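Local coordinates for protein synaptotagmin-4 (Rattus norvegicus, PDB 1W15) that takes part in moving neuronal dense core vesicles through its interaction with KIF1A and has a role in dendrite formation by melanocytes, here represented by its C2B domain, at residues A[34-39]-A[84-89]; A[20-25]-A[143-148]; A[57-62]-A[98-103]. All blocks are in the same frame, centred on the assembly; numbering follows the deposited sequence.

Contact 1 of 3, residues A[34-39]-A[84-89]; sequences VVVLKA and ELFVFD
V34 and V36 exchange paired main-chain hydrogen bonds with F86 and E84, tying strand 34-39 to strand 84-89. V34 N gives to F86 O at 2.8 Å, and F86 N returns a bond of 2.8 Å to V34 O. At the next hydrogen-bonded pair, V36 N reaches E84 O at 2.9 Å while E84 N reaches V36 O. The short segments run antiparallel, at 161° between their axes. V35 and L85, between these two pairs, form a non-hydrogen-bonded pair, where CA-H...O contacts fill in: V35 CA lies 3.3 Å from E84 O, and L85 CA faces V34 O.

The apolar contacts divide between two faces. On the face that carries V34, V36, F86 and F88, both aromatic rings are met at an edge by a valine methyl. V34 CG2 lies in the plane of the F88 ring, 3.7 Å from CD2 and just as near CE2. With CG1 anti to the backbone N (chi1 174°), CG2 is the branch left on the F88 side. V36 CG2 comes to F86 CE2 more loosely, at 4.1 Å. On the other face V35 CG2 presses on L85 CD1 at 3.7 Å, and L85 also packs on L20 of the second subunit.

The carboxylate of E84 leads away from strand 34-39; its OE2 accepts a hydrogen bond from H72 N.

Beyond the paired residues, L37 and K38 both face L20, a classic beta bulge in strand 31-40. The face of V34, V36, F86 and F88 looks onto V55, V57 and L59 of strand 53-61 in the facing sheet; strand 80-89 is the outermost strand of its own sheet within the chain, an arrangement typical of the C2 beta-sandwich.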
loop_
_atom_site.group_PDB
_atom_site.type_symbol
_atom_site.label_atom_id
_atom_site.label_comp_id
_atom_site.label_asym_id
_atom_site.label_seq_id
_atom_site.Cartn_x
_atom_site.Cartn_y
_atom_site.Cartn_z
ATOM N N VAL A 34 -1.666 -1.105 10.593
ATOM C CA VAL A 34 -3.054 -0.798 10.271
ATOM C C VAL A 34 -3.001 0.221 9.130
ATOM O O VAL A 34 -2.350 1.277 9.266
ATOM C CB VAL A 34 -3.781 -0.156 11.503
ATOM C CG1 VAL A 34 -5.185 0.311 11.129
ATOM C CG2 VAL A 34 -3.848 -1.135 12.761
ATOM N N VAL A 35 -3.704 -0.065 8.053
ATOM C CA VAL A 35 -3.762 0.861 6.926
ATOM C C VAL A 35 -5.198 1.354 6.819
ATOM O O VAL A 35 -6.149 0.585 6.643
ATOM C CB VAL A 35 -3.349 0.212 5.562
ATOM C CG1 VAL A 35 -3.260 1.300 4.441
ATOM C CG2 VAL A 35 -2.013 -0.558 5.724
ATOM N N VAL A 36 -5.352 2.660 6.880
ATOM C CA VAL A 36 -6.669 3.256 6.578
ATOM C C VAL A 36 -6.628 3.586 5.071
ATOM O O VAL A 36 -5.818 4.448 4.618
ATOM C CB VAL A 36 -6.923 4.568 7.392
ATOM C CG1 VAL A 36 -8.300 5.142 7.017
ATOM C CG2 VAL A 36 -6.895 4.260 8.939
ATOM N N LEU A 37 -7.468 2.895 4.296
ATOM C CA LEU A 37 -7.323 2.941 2.855
ATOM C C LEU A 37 -8.264 4.012 2.293
ATOM O O LEU A 37 -7.782 5.012 1.742
ATOM C CB LEU A 37 -7.578 1.568 2.232
ATOM C CG LEU A 37 -6.386 0.641 2.557
ATOM C CD1 LEU A 37 -6.742 -0.854 2.643
ATOM C CD2 LEU A 37 -5.349 0.862 1.428
ATOM N N LYS A 38 -9.577 3.814 2.437
ATOM C CA LYS A 38 -10.575 4.701 1.774
ATOM C C LYS A 38 -11.872 4.653 2.547
ATOM O O LYS A 38 -12.153 3.692 3.242
ATOM C CB LYS A 38 -10.973 4.194 0.368
ATOM C CG LYS A 38 -9.979 3.563 -0.457
ATOM C CD LYS A 38 -10.591 3.182 -1.833
ATOM C CE LYS A 38 -9.465 2.642 -2.732
ATOM N NZ LYS A 38 -9.887 2.370 -4.171
ATOM N N ALA A 39 -12.674 5.695 2.428
ATOM C CA ALA A 39 -14.067 5.630 2.879
ATOM C C ALA A 39 -14.943 5.924 1.655
ATOM O O ALA A 39 -14.509 6.611 0.716
ATOM C CB ALA A 39 -14.311 6.693 3.969
ATOM N N GLU A 84 -3.154 5.483 4.463
ATOM C CA GLU A 84 -2.212 5.871 5.526
ATOM C C GLU A 84 -1.907 4.620 6.306
ATOM O O GLU A 84 -2.826 4.071 6.903
ATOM C CB GLU A 84 -2.813 6.974 6.456
ATOM C CG GLU A 84 -2.773 8.293 5.698
ATOM C CD GLU A 84 -2.445 9.482 6.558
ATOM O OE1 GLU A 84 -1.659 9.313 7.526
ATOM O OE2 GLU A 84 -2.936 10.573 6.210
ATOM N N LEU A 85 -0.638 4.215 6.328
ATOM C CA LEU A 85 -0.223 3.053 7.138
ATOM C C LEU A 85 0.328 3.543 8.481
ATOM O O LEU A 85 1.163 4.504 8.542
ATOM C CB LEU A 85 0.786 2.201 6.391
ATOM C CG LEU A 85 1.310 0.903 7.068
ATOM C CD1 LEU A 85 1.672 -0.107 5.919
ATOM C CD2 LEU A 85 2.519 1.170 7.983
ATOM N N PHE A 86 -0.119 2.862 9.546
ATOM C CA PHE A 86 0.387 3.103 10.889
ATOM C C PHE A 86 0.928 1.830 11.474
ATOM O O PHE A 86 0.414 0.718 11.181
ATOM C CB PHE A 86 -0.727 3.600 11.814
ATOM C CG PHE A 86 -1.430 4.855 11.283
ATOM C CD1 PHE A 86 -0.781 6.090 11.302
ATOM C CD2 PHE A 86 -2.748 4.771 10.798
ATOM C CE1 PHE A 86 -1.427 7.262 10.812
ATOM C CE2 PHE A 86 -3.414 5.972 10.299
ATOM C CZ PHE A 86 -2.729 7.176 10.309
ATOM N N VAL A 87 1.922 1.996 12.328
ATOM C CA VAL A 87 2.512 0.846 13.029
ATOM C C VAL A 87 2.220 1.000 14.527
ATOM O O VAL A 87 2.607 2.021 15.134
ATOM C CB VAL A 87 4.059 0.764 12.761
ATOM C CG1 VAL A 87 4.746 -0.380 13.558
ATOM C CG2 VAL A 87 4.296 0.572 11.312
ATOM N N PHE A 88 1.585 -0.024 15.130
ATOM C CA PHE A 88 1.329 -0.024 16.592
ATOM C C PHE A 88 2.197 -1.036 17.281
ATOM O O PHE A 88 2.318 -2.151 16.816
ATOM C CB PHE A 88 -0.110 -0.386 16.898
ATOM C CG PHE A 88 -1.082 0.682 16.557
ATOM C CD1 PHE A 88 -1.184 1.835 17.349
ATOM C CD2 PHE A 88 -1.944 0.529 15.473
ATOM C CE1 PHE A 88 -2.131 2.831 17.067
ATOM C CE2 PHE A 88 -2.885 1.535 15.159
ATOM C CZ PHE A 88 -2.974 2.696 15.975
ATOM N N ASP A 89 2.801 -0.640 18.385
ATOM C CA ASP A 89 3.428 -1.602 19.337
ATOM C C ASP A 89 2.372 -2.327 20.178
ATOM O O ASP A 89 1.438 -1.700 20.676
ATOM C CB ASP A 89 4.345 -0.830 20.290
ATOM C CG ASP A 89 5.570 -0.268 19.589
ATOM O OD1 ASP A 89 6.133 -0.944 18.703
ATOM O OD2 ASP A 89 6.053 0.848 19.866
#

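Contact 2 of 3, residues A[20-25]-A[143-148]; sequences LVSLCY and QIAKWH
The W147 indole has L20 lying over one face: L20 CB stands 3.4 Å from the centroid of the six-membered ring, only 5° off the ring normal, a CH-pi contact. From there the leucine side chain spreads across the indole, CD2 coming to 3.9 Å from CZ2. R40 engages the same indole in a cation-pi contact. With W147 cut back to an alanine, L20 CB is likely to lose its aromatic cover and R40 its pi partner. The second flat group, H148, belongs to the opposite side of the sheet, where V21 CG2 comes to its CD2 at 3.9 Å, the two side chains crossing at about a right angle. This imidazole is held at both nitrogens, ND1 to S128 OG and NE2 to H132 ND1, and the H132 ring lies against it with nearly parallel planes.

L20 CG is trans to the main-chain nitrogen (chi1 175°), which directs CD1 over the backbone of the partner strand, 3.5 Å from K146 C. Between the two faces the strands pair as an antiparallel ladder that closes one sheet of the C2 sandwich, the last strand of the domain lying against its first. V21 N gives to K146 O at 3.1 Å, and K146 N returns a bond to V21 O. L23 and I144 repeat the exchange, L23 N meeting I144 O at 2.8 Å.

Between these pairs S22 faces A145, their CB atoms 3.8 Å apart, and A145 CA makes a CA-H...O contact with V21 O at 3.2 Å. On the side of V21 and L23, helix 128-138 covers the ladder: L23 packs on W133 and I136, while K146 NZ forms a salt bridge with E135.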
loop_
_atom_site.group_PDB
_atom_site.type_symbol
_atom_site.label_atom_id
_atom_site.label_comp_id
_atom_site.label_asym_id
_atom_site.label_seq_id
_atom_site.Cartn_x
_atom_site.Cartn_y
_atom_site.Cartn_z
ATOM N N LEU A 20 -12.673 1.158 4.320
ATOM C CA LEU A 20 -11.831 0.030 3.880
ATOM C C LEU A 20 -10.521 0.094 4.671
ATOM O O LEU A 20 -9.807 1.134 4.652
ATOM C CB LEU A 20 -11.557 0.173 2.371
ATOM C CG LEU A 20 -10.600 -0.845 1.763
ATOM C CD1 LEU A 20 -11.174 -2.277 1.830
ATOM C CD2 LEU A 20 -10.316 -0.422 0.265
ATOM N N VAL A 21 -10.196 -0.998 5.377
ATOM C CA VAL A 21 -9.008 -0.979 6.245
ATOM C C VAL A 21 -8.256 -2.296 6.047
ATOM O O VAL A 21 -8.870 -3.282 5.625
ATOM C CB VAL A 21 -9.314 -0.759 7.751
ATOM C CG1 VAL A 21 -9.913 0.666 8.004
ATOM C CG2 VAL A 21 -10.204 -1.897 8.340
ATOM N N SER A 22 -6.937 -2.268 6.226
ATOM C CA SER A 22 -6.153 -3.509 6.112
ATOM C C SER A 22 -5.307 -3.619 7.363
ATOM O O SER A 22 -4.781 -2.587 7.841
ATOM C CB SER A 22 -5.245 -3.456 4.857
ATOM O OG SER A 22 -4.529 -4.658 4.700
ATOM N N LEU A 23 -5.177 -4.827 7.932
ATOM C CA LEU A 23 -4.387 -4.985 9.151
ATOM C C LEU A 23 -3.495 -6.203 8.988
ATOM O O LEU A 23 -3.857 -7.107 8.214
ATOM C CB LEU A 23 -5.290 -5.172 10.385
ATOM C CG LEU A 23 -6.042 -3.912 10.943
ATOM C CD1 LEU A 23 -7.297 -3.692 10.193
ATOM C CD2 LEU A 23 -6.333 -4.087 12.448
ATOM N N CYS A 24 -2.340 -6.191 9.659
ATOM C CA CYS A 24 -1.377 -7.312 9.634
ATOM C C CYS A 24 -0.768 -7.427 11.027
ATOM O O CYS A 24 -0.204 -6.444 11.545
ATOM C CB CYS A 24 -0.247 -7.046 8.626
ATOM S SG CYS A 24 0.945 -8.361 8.598
ATOM N N TYR A 25 -0.874 -8.612 11.647
ATOM C CA TYR A 25 -0.310 -8.837 12.977
ATOM C C TYR A 25 1.045 -9.560 12.816
ATOM O O TYR A 25 1.121 -10.689 12.333
ATOM C CB TYR A 25 -1.249 -9.697 13.830
ATOM C CG TYR A 25 -0.730 -10.075 15.213
ATOM C CD1 TYR A 25 -0.044 -9.147 16.001
ATOM C CD2 TYR A 25 -0.955 -11.367 15.751
ATOM C CE1 TYR A 25 0.429 -9.477 17.288
ATOM C CE2 TYR A 25 -0.498 -11.701 17.050
ATOM C CZ TYR A 25 0.196 -10.751 17.796
ATOM O OH TYR A 25 0.676 -11.034 19.058
ATOM N N GLN A 143 -1.299 -9.485 5.457
ATOM C CA GLN A 143 -2.081 -8.241 5.497
ATOM C C GLN A 143 -3.430 -8.626 4.964
ATOM O O GLN A 143 -3.510 -9.322 3.956
ATOM C CB GLN A 143 -1.488 -7.178 4.594
ATOM C CG GLN A 143 -0.754 -6.122 5.336
ATOM C CD GLN A 143 -1.545 -4.843 5.454
ATOM O OE1 GLN A 143 -2.454 -4.750 6.276
ATOM N NE2 GLN A 143 -1.163 -3.823 4.664
ATOM N N ILE A 144 -4.485 -8.257 5.672
ATOM C CA ILE A 144 -5.826 -8.600 5.219
ATOM C C ILE A 144 -6.627 -7.293 5.172
ATOM O O ILE A 144 -6.579 -6.526 6.134
ATOM C CB ILE A 144 -6.504 -9.579 6.190
ATOM C CG1 ILE A 144 -5.644 -10.847 6.415
ATOM C CG2 ILE A 144 -7.942 -9.939 5.713
ATOM C CD1 ILE A 144 -6.003 -11.579 7.739
ATOM N N ALA A 145 -7.344 -7.087 4.066
ATOM C CA ALA A 145 -8.166 -5.847 3.806
ATOM C C ALA A 145 -9.637 -6.187 3.698
ATOM O O ALA A 145 -9.983 -7.226 3.079
ATOM C CB ALA A 145 -7.696 -5.153 2.544
ATOM N N LYS A 146 -10.524 -5.380 4.325
ATOM C CA LYS A 146 -11.970 -5.609 4.227
ATOM C C LYS A 146 -12.672 -4.263 4.303
ATOM O O LYS A 146 -12.191 -3.364 5.012
ATOM C CB LYS A 146 -12.553 -6.440 5.385
ATOM C CG LYS A 146 -11.905 -7.802 5.598
ATOM C CD LYS A 146 -12.806 -8.743 6.485
ATOM C CE LYS A 146 -12.132 -10.131 6.639
ATOM N NZ LYS A 146 -11.754 -10.660 5.271
ATOM N N TRP A 147 -13.770 -4.182 3.577
ATOM C CA TRP A 147 -14.767 -3.095 3.720
ATOM C C TRP A 147 -15.670 -3.368 4.912
ATOM O O TRP A 147 -16.078 -4.522 5.140
ATOM C CB TRP A 147 -15.634 -3.030 2.470
ATOM C CG TRP A 147 -15.026 -2.298 1.307
ATOM C CD1 TRP A 147 -14.557 -2.840 0.109
ATOM C CD2 TRP A 147 -14.857 -0.876 1.199
ATOM N NE1 TRP A 147 -14.096 -1.827 -0.708
ATOM C CE2 TRP A 147 -14.298 -0.612 -0.095
ATOM C CE3 TRP A 147 -15.140 0.217 2.070
ATOM C CZ2 TRP A 147 -13.989 0.705 -0.551
ATOM C CZ3 TRP A 147 -14.869 1.518 1.621
ATOM C CH2 TRP A 147 -14.265 1.747 0.319
ATOM N N HIS A 148 -15.977 -2.333 5.699
ATOM C CA HIS A 148 -16.881 -2.453 6.827
ATOM C C HIS A 148 -17.895 -1.336 6.769
ATOM O O HIS A 148 -17.514 -0.217 6.451
ATOM C CB HIS A 148 -16.135 -2.256 8.123
ATOM C CG HIS A 148 -15.138 -3.328 8.388
ATOM N ND1 HIS A 148 -15.472 -4.502 9.033
ATOM C CD2 HIS A 148 -13.820 -3.412 8.090
ATOM C CE1 HIS A 148 -14.392 -5.259 9.155
ATOM N NE2 HIS A 148 -13.372 -4.625 8.589
#

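Contact 3 of 3, residues A[57-62]-A[98-103]; sequences VNLYHA and ISVEFL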
loop_
_atom_site.group_PDB
_atom_site.type_symbol
_atom_site.label_atom_id
_atom_site.label_comp_id
_atom_site.label_asym_id
_atom_site.label_seq_id
_atom_site.Cartn_x
_atom_site.Cartn_y
_atom_site.Cartn_z
ATOM N N VAL A 57 -7.585 6.729 14.724
ATOM C CA VAL A 57 -7.437 5.319 15.036
ATOM C C VAL A 57 -6.939 5.215 16.500
ATOM O O VAL A 57 -5.853 5.703 16.826
ATOM C CB VAL A 57 -6.447 4.599 14.087
ATOM C CG1 VAL A 57 -6.451 3.054 14.367
ATOM C CG2 VAL A 57 -6.786 4.860 12.586
ATOM N N ASN A 58 -7.726 4.593 17.374
ATOM C CA ASN A 58 -7.340 4.422 18.787
ATOM C C ASN A 58 -7.059 2.947 19.021
ATOM O O ASN A 58 -7.836 2.117 18.581
ATOM C CB ASN A 58 -8.471 4.904 19.721
ATOM C CG ASN A 58 -8.671 6.407 19.667
ATOM O OD1 ASN A 58 -7.689 7.144 19.609
ATOM N ND2 ASN A 58 -9.936 6.883 19.683
ATOM N N LEU A 59 -6.006 2.631 19.778
ATOM C CA LEU A 59 -5.668 1.252 20.110
ATOM C C LEU A 59 -5.899 1.080 21.603
ATOM O O LEU A 59 -5.438 1.910 22.388
ATOM C CB LEU A 59 -4.183 1.023 19.823
ATOM C CG LEU A 59 -3.681 -0.404 20.037
ATOM C CD1 LEU A 59 -4.163 -1.296 18.928
ATOM C CD2 LEU A 59 -2.166 -0.440 20.120
ATOM N N TYR A 60 -6.622 0.013 21.981
ATOM C CA TYR A 60 -6.994 -0.231 23.392
ATOM C C TYR A 60 -6.387 -1.545 23.816
ATOM O O TYR A 60 -6.457 -2.527 23.060
ATOM C CB TYR A 60 -8.496 -0.374 23.522
ATOM C CG TYR A 60 -9.183 0.952 23.271
ATOM C CD1 TYR A 60 -9.289 1.903 24.304
ATOM C CD2 TYR A 60 -9.688 1.267 21.999
ATOM C CE1 TYR A 60 -9.891 3.172 24.089
ATOM C CE2 TYR A 60 -10.314 2.504 21.786
ATOM C CZ TYR A 60 -10.401 3.452 22.833
ATOM O OH TYR A 60 -11.008 4.688 22.595
ATOM N N HIS A 61 -5.846 -1.560 25.026
ATOM C CA HIS A 61 -5.509 -2.831 25.716
ATOM C C HIS A 61 -6.489 -3.014 26.876
ATOM O O HIS A 61 -6.451 -2.274 27.854
ATOM C CB HIS A 61 -4.080 -2.745 26.209
ATOM C CG HIS A 61 -3.563 -4.030 26.783
ATOM N ND1 HIS A 61 -2.366 -4.108 27.469
ATOM C CD2 HIS A 61 -4.075 -5.286 26.768
ATOM C CE1 HIS A 61 -2.170 -5.358 27.853
ATOM N NE2 HIS A 61 -3.191 -6.091 27.442
ATOM N N ALA A 62 -7.395 -3.966 26.724
ATOM C CA ALA A 62 -8.574 -4.057 27.563
ATOM C C ALA A 62 -9.334 -2.723 27.364
ATOM O O ALA A 62 -9.766 -2.397 26.234
ATOM C CB ALA A 62 -8.177 -4.302 29.040
ATOM N N ILE A 98 -6.637 -6.852 22.824
ATOM C CA ILE A 98 -6.368 -5.649 22.046
ATOM C C ILE A 98 -7.578 -5.352 21.174
ATOM O O ILE A 98 -8.157 -6.265 20.596
ATOM C CB ILE A 98 -5.093 -5.900 21.181
ATOM C CG1 ILE A 98 -3.871 -6.098 22.080
ATOM C CG2 ILE A 98 -4.864 -4.787 20.140
ATOM C CD1 ILE A 98 -3.429 -4.870 22.873
ATOM N N SER A 99 -7.955 -4.083 21.045
ATOM C CA SER A 99 -8.958 -3.742 20.067
ATOM C C SER A 99 -8.547 -2.434 19.389
ATOM O O SER A 99 -7.733 -1.703 19.939
ATOM C CB SER A 99 -10.314 -3.631 20.730
ATOM O OG SER A 99 -10.290 -2.603 21.688
ATOM N N VAL A 100 -9.115 -2.164 18.211
ATOM C CA VAL A 100 -8.757 -0.984 17.404
ATOM C C VAL A 100 -10.077 -0.267 17.079
ATOM O O VAL A 100 -11.052 -0.919 16.696
ATOM C CB VAL A 100 -8.043 -1.358 16.082
ATOM C CG1 VAL A 100 -7.632 -0.093 15.265
ATOM C CG2 VAL A 100 -6.780 -2.254 16.351
ATOM N N GLU A 101 -10.097 1.040 17.281
ATOM C CA GLU A 101 -11.314 1.817 17.084
ATOM C C GLU A 101 -10.986 2.790 15.981
ATOM O O GLU A 101 -10.028 3.549 16.117
ATOM C CB GLU A 101 -11.650 2.576 18.372
ATOM C CG GLU A 101 -12.893 3.476 18.308
ATOM C CD GLU A 101 -13.053 4.309 19.615
ATOM O OE1 GLU A 101 -12.057 4.892 20.093
ATOM O OE2 GLU A 101 -14.181 4.395 20.163
ATOM N N PHE A 102 -11.810 2.823 14.933
ATOM C CA PHE A 102 -11.673 3.789 13.834
ATOM C C PHE A 102 -12.838 4.773 13.915
ATOM O O PHE A 102 -14.028 4.345 14.044
ATOM C CB PHE A 102 -11.760 3.090 12.474
ATOM C CG PHE A 102 -10.704 2.065 12.244
ATOM C CD1 PHE A 102 -10.906 0.730 12.660
ATOM C CD2 PHE A 102 -9.517 2.409 11.563
ATOM C CE1 PHE A 102 -9.918 -0.222 12.447
ATOM C CE2 PHE A 102 -8.524 1.436 11.340
ATOM C CZ PHE A 102 -8.725 0.142 11.764
ATOM N N LEU A 103 -12.507 6.061 13.850
ATOM C CA LEU A 103 -13.498 7.126 13.856
ATOM C C LEU A 103 -13.306 7.950 12.593
ATOM O O LEU A 103 -12.220 8.471 12.358
ATOM C CB LEU A 103 -13.312 8.021 15.105
ATOM C CG LEU A 103 -13.311 7.146 16.386
ATOM C CD1 LEU A 103 -12.354 7.672 17.374
ATOM C CD2 LEU A 103 -14.709 6.954 16.913
HETATM O O HOH W 1 -9.591 -3.698 24.090
#
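The E101 carboxylate reaches N58 and Y60 because CG is trans to the backbone N (chi1 178°) and the chain stays extended beyond it; N58 and Y60 both hold CG anti to their carbonyl carbons. One carboxylate oxygen, E101 OE1, is thus gripped twice, from opposite faces of its plane. N58 ND2 donates at 2.9 Å on the anti side, OE1 lying almost in the N58 amide plane though the donor is 28° out of the carboxylate plane, and Y60 OH donates at 2.7 Å from above, 40° out of that plane. E101 CB also touches the edge of the tyrosine ring, 3.7 Å from CE2. The other oxygen, OE2, forms a salt bridge with R118, and N58 OD1 accepts from R65, so the polar network runs on into both neighbouring strands.

Along the backbone, hydrogen bonds pair N58 with E101 and Y60 with S99; N58 N to E101 O measures 2.8 Å.

The opposite face is mostly apolar, with H61 at its end beside I98. V57 CG1 meets V100 CG1 tightly at 3.5 Å, and V57 CG2 lies 3.8 Å from F102 CD2. L59 CD1 touches I98 CG2 and V100 CG2, 3.8 Å from each. With a polar outer face and a largely apolar inner one, this pair forms the central strands of one sheet of the C2 sandwich, packed inward on the other sheet.

Contacts 1 and 2, centres about 9 Å apart, share one sheet: strands 31-40 and 18-26 are neighbours in it, joined by V35 N to S22 O and K38 O to L20 N, both 2.8 Å. Contact 3 lies in the facing sheet, its centre about 12 Å from contact 1 and 14 Å from contact 2. F102 bridges the sheets, its CE2 3.5 Å from V34 CG1 and 3.7 Å from V21 CG1, while V57 and L59 meet F88. Strand 98-106 continues from contact 3 to D106, which with D52, S107 and E108 contacts a calcium ion in this crystal. The F88 side chain is about 4 Å from a sodium ion.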